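PDB 3QWX: cell death abnormality protein 2 from Caenorhabditis elegans, which acts as a CRK-family SH2-SH3 signalling adaptor that binds CED-5 and is required for engulfment of cell corpses and for cell migration. Local coordinates for residues Thr149-Trp154 / Leu165-Val171. Sequence-based numbering, arbitrary orientation.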
loop_
_atom_site.group_PDB
_atom_site.type_symbol
_atom_site.label_atom_id
_atom_site.label_comp_id
_atom_site.label_asym_id
_atom_site.label_seq_id
_atom_site.Cartn_x
_atom_site.Cartn_y
_atom_site.Cartn_z
ATOM N N THR A 149 11.847 13.478 -0.648
ATOM C CA THR A 149 10.859 14.461 -1.086
ATOM C C THR A 149 11.413 15.882 -1.192
ATOM O O THR A 149 11.473 16.481 -2.272
ATOM C CB THR A 149 9.673 14.465 -0.081
ATOM O OG1 THR A 149 9.522 13.156 0.491
ATOM C CG2 THR A 149 8.375 14.878 -0.755
ATOM N N ASN A 150 11.792 16.436 -0.053
ATOM C CA ASN A 150 12.446 17.733 -0.046
ATOM C C ASN A 150 13.560 17.666 0.969
ATOM O O ASN A 150 13.845 16.591 1.503
ATOM C CB ASN A 150 11.446 18.857 0.254
ATOM C CG ASN A 150 10.644 18.613 1.522
ATOM O OD1 ASN A 150 11.198 18.592 2.622
ATOM N ND2 ASN A 150 9.332 18.462 1.379
ATOM N N GLN A 151 14.203 18.792 1.245
ATOM C CA GLN A 151 15.341 18.743 2.141
ATOM C C GLN A 151 14.884 18.527 3.566
ATOM O O GLN A 151 15.684 18.132 4.417
ATOM C CB GLN A 151 16.193 20.010 2.027
ATOM C CG GLN A 151 15.413 21.285 2.180
ATOM C CD GLN A 151 16.166 22.477 1.626
ATOM O OE1 GLN A 151 15.578 23.507 1.309
ATOM N NE2 GLN A 151 17.478 22.332 1.491
ATOM N N ASP A 152 13.600 18.753 3.837
ATOM C CA ASP A 152 13.125 18.723 5.226
ATOM C C ASP A 152 12.357 17.462 5.628
ATOM O O ASP A 152 12.404 17.040 6.792
ATOM C CB ASP A 152 12.328 19.993 5.569
ATOM C CG ASP A 152 13.227 21.252 5.638
ATOM O OD1 ASP A 152 14.393 21.145 6.061
ATOM O OD2 ASP A 152 12.765 22.346 5.273
ATOM N N TRP A 153 11.657 16.861 4.671
ATOM C CA TRP A 153 10.796 15.719 4.964
ATOM C C TRP A 153 11.034 14.577 3.992
ATOM O O TRP A 153 11.017 14.778 2.776
ATOM C CB TRP A 153 9.320 16.151 4.971
ATOM C CG TRP A 153 9.020 17.068 6.110
ATOM C CD1 TRP A 153 9.170 18.431 6.132
ATOM C CD2 TRP A 153 8.541 16.696 7.410
ATOM N NE1 TRP A 153 8.812 18.924 7.367
ATOM C CE2 TRP A 153 8.418 17.886 8.168
ATOM C CE3 TRP A 153 8.191 15.481 8.002
ATOM C CZ2 TRP A 153 7.960 17.891 9.478
ATOM C CZ3 TRP A 153 7.736 15.484 9.310
ATOM C CH2 TRP A 153 7.623 16.684 10.034
ATOM N N TRP A 154 11.282 13.387 4.536
ATOM C CA TRP A 154 11.566 12.216 3.718
ATOM C C TRP A 154 10.543 11.119 3.979
ATOM O O TRP A 154 10.078 10.951 5.104
ATOM C CB TRP A 154 12.953 11.656 4.033
ATOM C CG TRP A 154 14.101 12.571 3.752
ATOM C CD1 TRP A 154 14.080 13.720 3.018
ATOM C CD2 TRP A 154 15.452 12.404 4.200
ATOM N NE1 TRP A 154 15.333 14.281 2.987
ATOM C CE2 TRP A 154 16.193 13.496 3.708
ATOM C CE3 TRP A 154 16.104 11.440 4.977
ATOM C CZ2 TRP A 154 17.558 13.647 3.953
ATOM C CZ3 TRP A 154 17.453 11.596 5.232
ATOM C CH2 TRP A 154 18.168 12.696 4.721
ATOM N N LEU A 165 5.979 10.201 6.406
ATOM C CA LEU A 165 7.003 11.228 6.327
ATOM C C LEU A 165 7.697 11.426 7.673
ATOM O O LEU A 165 7.077 11.329 8.731
ATOM C CB LEU A 165 6.392 12.559 5.879
ATOM C CG LEU A 165 5.832 12.668 4.464
ATOM C CD1 LEU A 165 5.162 14.020 4.267
ATOM C CD2 LEU A 165 6.938 12.480 3.468
ATOM N N VAL A 166 8.987 11.727 7.608
ATOM C CA VAL A 166 9.803 11.935 8.792
ATOM C C VAL A 166 10.697 13.156 8.555
ATOM O O VAL A 166 11.075 13.446 7.412
ATOM C CB VAL A 166 10.667 10.684 9.111
ATOM C CG1 VAL A 166 9.793 9.453 9.320
ATOM C CG2 VAL A 166 11.697 10.431 7.991
ATOM N N PRO A 167 11.028 13.888 9.628
ATOM C CA PRO A 167 11.906 15.050 9.460
ATOM C C PRO A 167 13.335 14.603 9.196
ATOM O O PRO A 167 13.841 13.734 9.910
ATOM C CB PRO A 167 11.826 15.769 10.819
ATOM C CG PRO A 167 10.694 15.151 11.557
ATOM C CD PRO A 167 10.547 13.748 11.015
ATOM N N ALA A 168 13.983 15.191 8.195
ATOM C CA ALA A 168 15.356 14.822 7.851
ATOM C C ALA A 168 16.339 15.078 8.995
ATOM O O ALA A 168 17.332 14.349 9.149
ATOM C CB ALA A 168 15.799 15.541 6.586
ATOM N N ASN A 169 16.061 16.100 9.805
ATOM C CA ASN A 169 16.925 16.432 10.945
ATOM C C ASN A 169 16.699 15.543 12.178
ATOM O O ASN A 169 17.298 15.761 13.234
ATOM C CB ASN A 169 16.833 17.924 11.302
ATOM C CG ASN A 169 15.446 18.348 11.763
ATOM O OD1 ASN A 169 15.301 19.160 12.685
ATOM N ND2 ASN A 169 14.426 17.827 11.113
ATOM N N TYR A 170 15.841 14.533 12.031
ATOM C CA TYR A 170 15.573 13.601 13.115
ATOM C C TYR A 170 16.178 12.214 12.828
ATOM O O TYR A 170 16.035 11.290 13.628
ATOM C CB TYR A 170 14.065 13.457 13.334
ATOM C CG TYR A 170 13.413 14.464 14.260
ATOM C CD1 TYR A 170 13.497 15.838 14.016
ATOM C CD2 TYR A 170 12.655 14.032 15.350
ATOM C CE1 TYR A 170 12.873 16.759 14.857
ATOM C CE2 TYR A 170 12.020 14.935 16.190
ATOM C CZ TYR A 170 12.132 16.297 15.945
ATOM O OH TYR A 170 11.498 17.178 16.791
ATOM N N VAL A 171 16.829 12.069 11.677
ATOM C CA VAL A 171 17.436 10.802 11.314
ATOM C C VAL A 171 18.906 10.938 10.905
ATOM O O VAL A 171 19.348 11.991 10.445
ATOM C CB VAL A 171 16.640 10.080 10.183
ATOM C CG1 VAL A 171 15.237 9.760 10.650
ATOM C CG2 VAL A 171 16.599 10.927 8.934
#
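Two consecutive tryptophans, W153 and W154, reach residues 165-171 on opposite faces of one β-hairpin, each with its indole laid against a different part of the partner. On one face, the six-membered ring of W154 carries the methyl of A168 as a CH-pi contact, with CB 3.8 Å from the ring centroid and 22° off its normal. CG2 of V171 comes obliquely to the same ring, 3.9 Å from CZ3. A weak hydrogen bond joins NE1 of W154 to N150 O, which lies in plane at the ring edge. On the other face, the benzo part of W153 lies across the partner strand, with P167 CA over one face of the ring, L165 CB approaching obliquely, and CZ3 3.7 Å from CD of P167. This is the SH3 domain of the adaptor, in which W153 and W154 form the tryptophan pair familiar from SH3 domains; the first tryptophan and this proline generally line the groove for proline-rich peptides, and W153 and P167 are consistent with such a site here. The antiparallel pair W154-V166 is bonded both ways, W154 N giving to V166 O at 2.9 Å with an N-H...O angle of 169°. Where the strand passes into the 3-10 turn at 168-170, A168 N donates to D152 O (2.8 Å). Within the loop, OD1 of N150 forms an Asx turn through D152 N, extended to an Asx motif by W153 N, which fixes the entry to the strand.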